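Local coordinates for Dps family protein (Staphylococcus aureus subsp. aureus, PDB 2D5K) that probably stores iron as a ferritin-like dodecamer and compacts the nucleoid, at residues 9-14 with 110-115; 14-19 with 69-74; 18-23 with 54-59. All coordinates share one frame; numbering follows the deposited sequence.

Contact 1 of 3, residues 9-14 with 110-115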
loop_
_atom_site.group_PDB
_atom_site.type_symbol
_atom_site.label_atom_id
_atom_site.label_comp_id
_atom_site.label_asym_id
_atom_site.label_seq_id
_atom_site.Cartn_x
_atom_site.Cartn_y
_atom_site.Cartn_z
ATOM N N VAL B 9 -34.723 11.187 -17.029
ATOM C CA VAL B 9 -33.764 10.612 -17.968
ATOM C C VAL B 9 -33.235 11.708 -18.889
ATOM O O VAL B 9 -32.055 11.730 -19.235
ATOM C CB VAL B 9 -34.410 9.494 -18.813
ATOM C CG1 VAL B 9 -33.467 9.072 -19.939
ATOM C CG2 VAL B 9 -34.719 8.301 -17.925
ATOM N N LYS B 10 -34.119 12.619 -19.279
ATOM C CA LYS B 10 -33.752 13.733 -20.144
ATOM C C LYS B 10 -32.691 14.587 -19.441
ATOM O O LYS B 10 -31.722 15.029 -20.063
ATOM C CB LYS B 10 -34.997 14.571 -20.450
ATOM C CG LYS B 10 -34.809 15.679 -21.472
ATOM C CD LYS B 10 -34.076 16.877 -20.892
ATOM C CE LYS B 10 -34.189 18.074 -21.818
ATOM N NZ LYS B 10 -35.618 18.429 -22.052
ATOM N N GLU B 11 -32.884 14.818 -18.145
ATOM C CA GLU B 11 -31.937 15.605 -17.359
ATOM C C GLU B 11 -30.612 14.860 -17.208
ATOM O O GLU B 11 -29.542 15.470 -17.241
ATOM C CB GLU B 11 -32.507 15.909 -15.969
ATOM C CG GLU B 11 -33.699 16.858 -15.967
ATOM C CD GLU B 11 -33.400 18.166 -16.674
ATOM O OE1 GLU B 11 -32.297 18.718 -16.467
ATOM O OE2 GLU B 11 -34.274 18.647 -17.429
ATOM N N LEU B 12 -30.688 13.545 -17.026
ATOM C CA LEU B 12 -29.487 12.731 -16.879
ATOM C C LEU B 12 -28.673 12.738 -18.173
ATOM O O LEU B 12 -27.451 12.915 -18.145
ATOM C CB LEU B 12 -29.860 11.290 -16.493
ATOM C CG LEU B 12 -30.341 11.090 -15.048
ATOM C CD1 LEU B 12 -31.050 9.745 -14.907
ATOM C CD2 LEU B 12 -29.146 11.172 -14.100
ATOM N N ASN B 13 -29.346 12.557 -19.306
ATOM C CA ASN B 13 -28.645 12.559 -20.586
ATOM C C ASN B 13 -28.053 13.925 -20.910
ATOM O O ASN B 13 -27.006 14.013 -21.549
ATOM C CB ASN B 13 -29.566 12.109 -21.726
ATOM C CG ASN B 13 -29.496 10.614 -21.967
ATOM O OD1 ASN B 13 -28.429 10.008 -21.845
ATOM N ND2 ASN B 13 -30.629 10.013 -22.320
ATOM N N GLN B 14 -28.719 14.988 -20.469
ATOM C CA GLN B 14 -28.215 16.334 -20.706
ATOM C C GLN B 14 -26.824 16.441 -20.088
ATOM O O GLN B 14 -25.920 17.028 -20.680
ATOM C CB GLN B 14 -29.146 17.377 -20.085
ATOM C CG GLN B 14 -28.605 18.806 -20.110
ATOM C CD GLN B 14 -28.495 19.381 -21.515
ATOM O OE1 GLN B 14 -29.495 19.525 -22.221
ATOM N NE2 GLN B 14 -27.275 19.714 -21.925
ATOM N N LEU B 110 -28.264 21.958 -13.120
ATOM C CA LEU B 110 -28.401 20.959 -12.069
ATOM C C LEU B 110 -29.430 21.356 -11.014
ATOM O O LEU B 110 -30.106 20.497 -10.454
ATOM C CB LEU B 110 -27.040 20.688 -11.416
ATOM C CG LEU B 110 -26.034 19.934 -12.291
ATOM C CD1 LEU B 110 -24.673 19.922 -11.619
ATOM C CD2 LEU B 110 -26.525 18.507 -12.526
ATOM N N GLU B 111 -29.553 22.653 -10.743
ATOM C CA GLU B 111 -30.525 23.113 -9.756
ATOM C C GLU B 111 -31.912 22.685 -10.235
ATOM O O GLU B 111 -32.722 22.172 -9.463
ATOM C CB GLU B 111 -30.451 24.641 -9.607
ATOM C CG GLU B 111 -31.381 25.243 -8.549
ATOM C CD GLU B 111 -30.995 24.903 -7.113
ATOM O OE1 GLU B 111 -29.938 24.267 -6.891
ATOM O OE2 GLU B 111 -31.758 25.283 -6.192
ATOM N N ASN B 112 -32.170 22.877 -11.525
ATOM C CA ASN B 112 -33.449 22.504 -12.118
ATOM C C ASN B 112 -33.603 20.983 -12.166
ATOM O O ASN B 112 -34.673 20.453 -11.880
ATOM C CB ASN B 112 -33.563 23.089 -13.528
ATOM C CG ASN B 112 -34.896 22.781 -14.182
ATOM O OD1 ASN B 112 -35.956 23.070 -13.628
ATOM N ND2 ASN B 112 -34.849 22.195 -15.372
ATOM N N ALA B 113 -32.527 20.287 -12.521
ATOM C CA ALA B 113 -32.547 18.829 -12.604
ATOM C C ALA B 113 -32.868 18.197 -11.253
ATOM O O ALA B 113 -33.569 17.184 -11.179
ATOM C CB ALA B 113 -31.197 18.315 -13.112
ATOM N N ILE B 114 -32.334 18.791 -10.189
ATOM C CA ILE B 114 -32.557 18.304 -8.832
ATOM C C ILE B 114 -34.041 18.406 -8.485
ATOM O O ILE B 114 -34.629 17.485 -7.910
ATOM C CB ILE B 114 -31.711 19.126 -7.831
ATOM C CG1 ILE B 114 -30.233 18.757 -8.000
ATOM C CG2 ILE B 114 -32.188 18.890 -6.399
ATOM C CD1 ILE B 114 -29.269 19.791 -7.435
ATOM N N GLU B 115 -34.643 19.533 -8.843
ATOM C CA GLU B 115 -36.058 19.754 -8.582
ATOM C C GLU B 115 -36.910 18.748 -9.353
ATOM O O GLU B 115 -37.851 18.176 -8.808
ATOM C CB GLU B 115 -36.441 21.181 -8.978
ATOM C CG GLU B 115 -37.933 21.457 -8.945
ATOM C CD GLU B 115 -38.254 22.914 -9.201
ATOM O OE1 GLU B 115 -37.708 23.483 -10.173
ATOM O OE2 GLU B 115 -39.057 23.490 -8.433
HETATM O O HOH W 1 -32.055 21.364 -16.163
#
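The side chain of E11 lies against the methyl group of A113, and this pair makes up most of a small, partly buried contact between helix 5-32 and helix 92-120. The apolar share comes from CB and CG of E11, both near the alanine methyl; CB of E11 is 4.0 Å from CB of A113. With CG anti to the carbonyl carbon (chi1 -68°), the bend at chi2 (-55°) lays the carboxylate alongside the alanine, its CD also near the methyl and OE1 of E11 at 3.6 Å from CB of A113. E11 meets A113 through that methyl where the CA atoms of the two residues are 5.8 Å from each other.

Helices 5-32 and 92-120 belong to the four-helix bundle of the ferritin-like fold. On the inner side of this pair, L12 packs on L59 and I63 of helix 38-65 and on F129 of helix 123-147, whereas I114 turns to I130.

The polar share is carried by water. Water 1 donates to OE1 of E11 at 2.7 Å and accepts from ND2 of N112 at 3.0 Å, bridging a carboxylate and an amide that make no direct bond: OE2 of E11 stays 4.1 Å from ND2 of N112. The two side chains cross at about a right angle, their flat ends turned 84° apart. Elsewhere on helix 92-120, E111 bonds through OE1 to NE2 of Q133 and packs on G121 of a second subunit.

Contact 2 of 3, residues 14-19 with 69-74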
loop_
_atom_site.group_PDB
_atom_site.type_symbol
_atom_site.label_atom_id
_atom_site.label_comp_id
_atom_site.label_asym_id
_atom_site.label_seq_id
_atom_site.Cartn_x
_atom_site.Cartn_y
_atom_site.Cartn_z
ATOM N N GLN B 14 -28.719 14.988 -20.469
ATOM C CA GLN B 14 -28.215 16.334 -20.706
ATOM C C GLN B 14 -26.824 16.441 -20.088
ATOM O O GLN B 14 -25.920 17.028 -20.680
ATOM C CB GLN B 14 -29.146 17.377 -20.085
ATOM C CG GLN B 14 -28.605 18.806 -20.110
ATOM C CD GLN B 14 -28.495 19.381 -21.515
ATOM O OE1 GLN B 14 -29.495 19.525 -22.221
ATOM N NE2 GLN B 14 -27.275 19.714 -21.925
ATOM N N GLN B 15 -26.651 15.866 -18.898
ATOM C CA GLN B 15 -25.354 15.906 -18.234
ATOM C C GLN B 15 -24.365 14.928 -18.867
ATOM O O GLN B 15 -23.174 15.214 -18.936
ATOM C CB GLN B 15 -25.494 15.614 -16.737
ATOM C CG GLN B 15 -26.297 16.662 -15.969
ATOM C CD GLN B 15 -25.846 18.080 -16.274
ATOM O OE1 GLN B 15 -24.650 18.371 -16.311
ATOM N NE2 GLN B 15 -26.806 18.973 -16.489
ATOM N N VAL B 16 -24.842 13.773 -19.325
ATOM C CA VAL B 16 -23.932 12.822 -19.964
ATOM C C VAL B 16 -23.334 13.533 -21.175
ATOM O O VAL B 16 -22.133 13.431 -21.443
ATOM C CB VAL B 16 -24.659 11.538 -20.438
ATOM C CG1 VAL B 16 -23.687 10.645 -21.208
ATOM C CG2 VAL B 16 -25.212 10.780 -19.244
ATOM N N ALA B 17 -24.182 14.269 -21.887
ATOM C CA ALA B 17 -23.761 15.022 -23.064
ATOM C C ALA B 17 -22.781 16.131 -22.681
ATOM O O ALA B 17 -21.707 16.242 -23.273
ATOM C CB ALA B 17 -24.974 15.617 -23.765
ATOM N N ASN B 18 -23.151 16.946 -21.693
ATOM C CA ASN B 18 -22.288 18.037 -21.235
ATOM C C ASN B 18 -20.890 17.562 -20.864
ATOM O O ASN B 18 -19.892 18.130 -21.298
ATOM C CB ASN B 18 -22.852 18.720 -19.983
ATOM C CG ASN B 18 -24.115 19.508 -20.246
ATOM O OD1 ASN B 18 -24.390 19.925 -21.371
ATOM N ND2 ASN B 18 -24.885 19.745 -19.185
ATOM N N TRP B 19 -20.824 16.520 -20.044
ATOM C CA TRP B 19 -19.542 16.032 -19.580
ATOM C C TRP B 19 -18.739 15.236 -20.593
ATOM O O TRP B 19 -17.519 15.133 -20.475
ATOM C CB TRP B 19 -19.735 15.272 -18.267
ATOM C CG TRP B 19 -20.178 16.223 -17.182
ATOM C CD1 TRP B 19 -21.464 16.496 -16.796
ATOM C CD2 TRP B 19 -19.340 17.112 -16.434
ATOM N NE1 TRP B 19 -21.474 17.505 -15.857
ATOM C CE2 TRP B 19 -20.184 17.899 -15.618
ATOM C CE3 TRP B 19 -17.956 17.322 -16.377
ATOM C CZ2 TRP B 19 -19.688 18.880 -14.753
ATOM C CZ3 TRP B 19 -17.461 18.300 -15.516
ATOM C CH2 TRP B 19 -18.330 19.066 -14.717
ATOM N N ASN B 69 -32.161 4.829 -22.020
ATOM C CA ASN B 69 -31.045 4.677 -22.955
ATOM C C ASN B 69 -30.035 5.818 -22.835
ATOM O O ASN B 69 -30.318 6.948 -23.231
ATOM C CB ASN B 69 -31.570 4.648 -24.393
ATOM C CG ASN B 69 -32.428 3.437 -24.675
ATOM O OD1 ASN B 69 -33.383 3.508 -25.448
ATOM N ND2 ASN B 69 -32.088 2.312 -24.060
ATOM N N PRO B 70 -28.834 5.532 -22.304
ATOM C CA PRO B 70 -27.815 6.580 -22.160
ATOM C C PRO B 70 -27.318 6.984 -23.540
ATOM O O PRO B 70 -27.110 6.117 -24.389
ATOM C CB PRO B 70 -26.703 5.890 -21.362
ATOM C CG PRO B 70 -27.362 4.683 -20.755
ATOM C CD PRO B 70 -28.338 4.243 -21.798
ATOM N N VAL B 71 -27.134 8.282 -23.776
ATOM C CA VAL B 71 -26.636 8.730 -25.074
ATOM C C VAL B 71 -25.284 8.061 -25.294
ATOM O O VAL B 71 -24.334 8.308 -24.550
ATOM C CB VAL B 71 -26.470 10.269 -25.131
ATOM C CG1 VAL B 71 -27.827 10.931 -25.247
ATOM C CG2 VAL B 71 -25.754 10.768 -23.887
ATOM N N GLY B 72 -25.203 7.214 -26.318
ATOM C CA GLY B 72 -23.970 6.494 -26.581
ATOM C C GLY B 72 -23.111 6.884 -27.771
ATOM O O GLY B 72 -22.314 6.072 -28.229
ATOM N N THR B 73 -23.261 8.103 -28.280
ATOM C CA THR B 73 -22.443 8.549 -29.403
ATOM C C THR B 73 -22.017 9.994 -29.189
ATOM O O THR B 73 -22.688 10.749 -28.486
ATOM C CB THR B 73 -23.195 8.466 -30.752
ATOM O OG1 THR B 73 -24.219 9.469 -30.799
ATOM C CG2 THR B 73 -23.813 7.084 -30.930
ATOM N N LEU B 74 -20.899 10.371 -29.797
ATOM C CA LEU B 74 -20.383 11.730 -29.679
ATOM C C LEU B 74 -21.273 12.705 -30.441
ATOM O O LEU B 74 -21.466 13.853 -30.028
ATOM C CB LEU B 74 -18.953 11.785 -30.220
ATOM C CG LEU B 74 -17.969 10.885 -29.465
ATOM C CD1 LEU B 74 -16.629 10.859 -30.185
ATOM C CD2 LEU B 74 -17.801 11.397 -28.038
#
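This is a buried, apolar contact on the flank of the four-helix ferritin-like bundle, where helix 5-32 meets the loop that leaves helix 38-65 and leads into the short helix 74-80. V71 is the loop residue that reaches the helix, and V16 receives it, their CA atoms 7.1 Å apart. Both CB atoms point across the interface, and the two valines pass side by side, pointing opposite ways. CG2 of V71, set between its own backbone N and carbonyl carbon (chi1 -75°), faces CB of V16 at 3.7 Å and lies 4.3 Å from N of A17, the residue that follows V16. V71 also packs on C77 and Q80 of helix 74-80, which A17 touches as well through Q80.

The backbone of the loop is held by polar groups: N13 bonds to N of V71 and to O of N69. From a third subunit, Y32 bonds to O of P70 and N28 to O of G72, so the same loop serves the subunit interface. T73 then stands at the N-cap of helix 74-80. The tightest point between helix and loop is methyl on methyl, CG1 of V16 at 3.4 Å from CG2 of V71, a close approach for two methyl carbons.

Contact 3 of 3, residues 18-23 with 54-59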
loop_
_atom_site.group_PDB
_atom_site.type_symbol
_atom_site.label_atom_id
_atom_site.label_comp_id
_atom_site.label_asym_id
_atom_site.label_seq_id
_atom_site.Cartn_x
_atom_site.Cartn_y
_atom_site.Cartn_z
ATOM N N ASN B 18 -23.151 16.946 -21.693
ATOM C CA ASN B 18 -22.288 18.037 -21.235
ATOM C C ASN B 18 -20.890 17.562 -20.864
ATOM O O ASN B 18 -19.892 18.130 -21.298
ATOM C CB ASN B 18 -22.852 18.720 -19.983
ATOM C CG ASN B 18 -24.115 19.508 -20.246
ATOM O OD1 ASN B 18 -24.390 19.925 -21.371
ATOM N ND2 ASN B 18 -24.885 19.745 -19.185
ATOM N N TRP B 19 -20.824 16.520 -20.044
ATOM C CA TRP B 19 -19.542 16.032 -19.580
ATOM C C TRP B 19 -18.739 15.236 -20.593
ATOM O O TRP B 19 -17.519 15.133 -20.475
ATOM C CB TRP B 19 -19.735 15.272 -18.267
ATOM C CG TRP B 19 -20.178 16.223 -17.182
ATOM C CD1 TRP B 19 -21.464 16.496 -16.796
ATOM C CD2 TRP B 19 -19.340 17.112 -16.434
ATOM N NE1 TRP B 19 -21.474 17.505 -15.857
ATOM C CE2 TRP B 19 -20.184 17.899 -15.618
ATOM C CE3 TRP B 19 -17.956 17.322 -16.377
ATOM C CZ2 TRP B 19 -19.688 18.880 -14.753
ATOM C CZ3 TRP B 19 -17.461 18.300 -15.516
ATOM C CH2 TRP B 19 -18.330 19.066 -14.717
ATOM N N THR B 20 -19.410 14.690 -21.597
ATOM C CA THR B 20 -18.685 13.965 -22.629
ATOM C C THR B 20 -17.966 15.036 -23.451
ATOM O O THR B 20 -16.799 14.883 -23.802
ATOM C CB THR B 20 -19.635 13.154 -23.526
ATOM O OG1 THR B 20 -20.234 12.102 -22.751
ATOM C CG2 THR B 20 -18.874 12.535 -24.689
ATOM N N VAL B 21 -18.662 16.131 -23.743
ATOM C CA VAL B 21 -18.048 17.218 -24.500
ATOM C C VAL B 21 -16.949 17.861 -23.658
ATOM O O VAL B 21 -15.854 18.136 -24.158
ATOM C CB VAL B 21 -19.080 18.294 -24.895
ATOM C CG1 VAL B 21 -18.388 19.441 -25.616
ATOM C CG2 VAL B 21 -20.148 17.683 -25.795
ATOM N N ALA B 22 -17.236 18.089 -22.378
ATOM C CA ALA B 22 -16.261 18.697 -21.475
ATOM C C ALA B 22 -15.017 17.827 -21.346
ATOM O O ALA B 22 -13.901 18.334 -21.223
ATOM C CB ALA B 22 -16.882 18.918 -20.102
ATOM N N TYR B 23 -15.214 16.513 -21.374
ATOM C CA TYR B 23 -14.104 15.568 -21.264
ATOM C C TYR B 23 -13.032 15.880 -22.306
ATOM O O TYR B 23 -11.840 15.942 -21.996
ATOM C CB TYR B 23 -14.621 14.141 -21.465
ATOM C CG TYR B 23 -13.549 13.080 -21.389
ATOM C CD1 TYR B 23 -13.014 12.683 -20.162
ATOM C CD2 TYR B 23 -13.063 12.478 -22.547
ATOM C CE1 TYR B 23 -12.018 11.706 -20.094
ATOM C CE2 TYR B 23 -12.071 11.506 -22.490
ATOM C CZ TYR B 23 -11.554 11.123 -21.266
ATOM O OH TYR B 23 -10.575 10.157 -21.219
ATOM N N GLN B 54 -15.898 10.026 -14.671
ATOM C CA GLN B 54 -16.616 9.351 -13.594
ATOM C C GLN B 54 -18.098 9.729 -13.628
ATOM O O GLN B 54 -18.965 8.874 -13.417
ATOM C CB GLN B 54 -16.026 9.720 -12.232
ATOM C CG GLN B 54 -14.574 9.311 -12.048
ATOM C CD GLN B 54 -14.069 9.586 -10.646
ATOM O OE1 GLN B 54 -14.077 10.729 -10.180
ATOM N NE2 GLN B 54 -13.628 8.534 -9.962
ATOM N N TYR B 55 -18.388 11.005 -13.893
ATOM C CA TYR B 55 -19.773 11.471 -13.962
ATOM C C TYR B 55 -20.509 10.824 -15.116
ATOM O O TYR B 55 -21.642 10.366 -14.968
ATOM C CB TYR B 55 -19.848 12.990 -14.159
ATOM C CG TYR B 55 -19.443 13.811 -12.967
ATOM C CD1 TYR B 55 -19.801 13.426 -11.676
ATOM C CD2 TYR B 55 -18.727 14.998 -13.131
ATOM C CE1 TYR B 55 -19.455 14.201 -10.576
ATOM C CE2 TYR B 55 -18.378 15.780 -12.037
ATOM C CZ TYR B 55 -18.744 15.375 -10.766
ATOM O OH TYR B 55 -18.399 16.140 -9.682
ATOM N N VAL B 56 -19.864 10.812 -16.278
ATOM C CA VAL B 56 -20.460 10.232 -17.467
ATOM C C VAL B 56 -20.897 8.791 -17.224
ATOM O O VAL B 56 -22.004 8.399 -17.597
ATOM C CB VAL B 56 -19.474 10.283 -18.659
ATOM C CG1 VAL B 56 -20.009 9.464 -19.824
ATOM C CG2 VAL B 56 -19.280 11.729 -19.097
ATOM N N ASP B 57 -20.032 8.009 -16.591
ATOM C CA ASP B 57 -20.348 6.612 -16.324
ATOM C C ASP B 57 -21.430 6.469 -15.257
ATOM O O ASP B 57 -22.355 5.665 -15.408
ATOM C CB ASP B 57 -19.087 5.863 -15.893
ATOM C CG ASP B 57 -19.262 4.357 -15.934
ATOM O OD1 ASP B 57 -19.658 3.834 -16.997
ATOM O OD2 ASP B 57 -18.998 3.698 -14.910
ATOM N N GLU B 58 -21.319 7.247 -14.183
ATOM C CA GLU B 58 -22.298 7.184 -13.102
ATOM C C GLU B 58 -23.704 7.507 -13.588
ATOM O O GLU B 58 -24.644 6.750 -13.350
ATOM C CB GLU B 58 -21.934 8.157 -11.975
ATOM C CG GLU B 58 -22.996 8.211 -10.869
ATOM C CD GLU B 58 -22.784 9.346 -9.885
ATOM O OE1 GLU B 58 -22.570 10.490 -10.337
ATOM O OE2 GLU B 58 -22.848 9.095 -8.661
ATOM N N LEU B 59 -23.851 8.640 -14.268
ATOM C CA LEU B 59 -25.161 9.044 -14.754
ATOM C C LEU B 59 -25.682 8.124 -15.851
ATOM O O LEU B 59 -26.879 7.841 -15.914
ATOM C CB LEU B 59 -25.121 10.500 -15.241
ATOM C CG LEU B 59 -24.687 11.537 -14.196
ATOM C CD1 LEU B 59 -25.081 12.923 -14.671
ATOM C CD2 LEU B 59 -25.347 11.256 -12.851
#
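W19 offers one face of its indole to Y55, whose CD2 sits 3.9 Å above the ring plane and over its centre. The pair is edge-to-face: the tyrosine ring and the six-membered ring of the tryptophan have centroids 5.1 Å apart and planes inclined at 62°. CD2 of Y55 is 4.0 Å from CD2 of W19, at the fused bond of the indole.

Beside the rings, V56 fits against the stem of W19 and the hydroxyl of T20. Its CG2 lies 3.7 Å from CB of W19 and 3.8 Å from OG1 of T20, and the threonine and valine side chains cross at about a right angle. OG1 of T20 bonds to the carbonyl O of V16 one turn earlier, so this buried hydroxyl is satisfied within its own helix while lying against a methyl group.

The segments run nearly antiparallel (155°), their axes approaching to 9.2 Å, as neighbouring helices do in a ferritin-like four-helix bundle. M132 of helix 123-147 packs on both W19 and Y55, while W31 of a third subunit touches V56. No hydrogen bond joins the two segments. Their cohesion therefore rests on dispersion and on the weak electrostatics of a polarised C-H edge against a pi face.

How the contacts relate
All three contacts start on helix 5-32, in the order 1, 2, 3 from the N terminus, while their partners come in reverse order. Contacts 2 and 3 both lie within the span of contact 1, which brings in helix 92-120. They start from overlapping residues of helix 5-32: contact 3 closes the shorter span, tying that helix to helix 38-65, and contact 2 reaches on to the loop before helix 74-80. Contacts 1 and 2 share Q14, and L110 CD2 packs on Q15 CD at 3.8 Å. Contacts 2 and 3 share N18 and W19, with L59 packed on Q15 and V16; both also touch the third subunit. L12 meets L59, joining contacts 1 and 3.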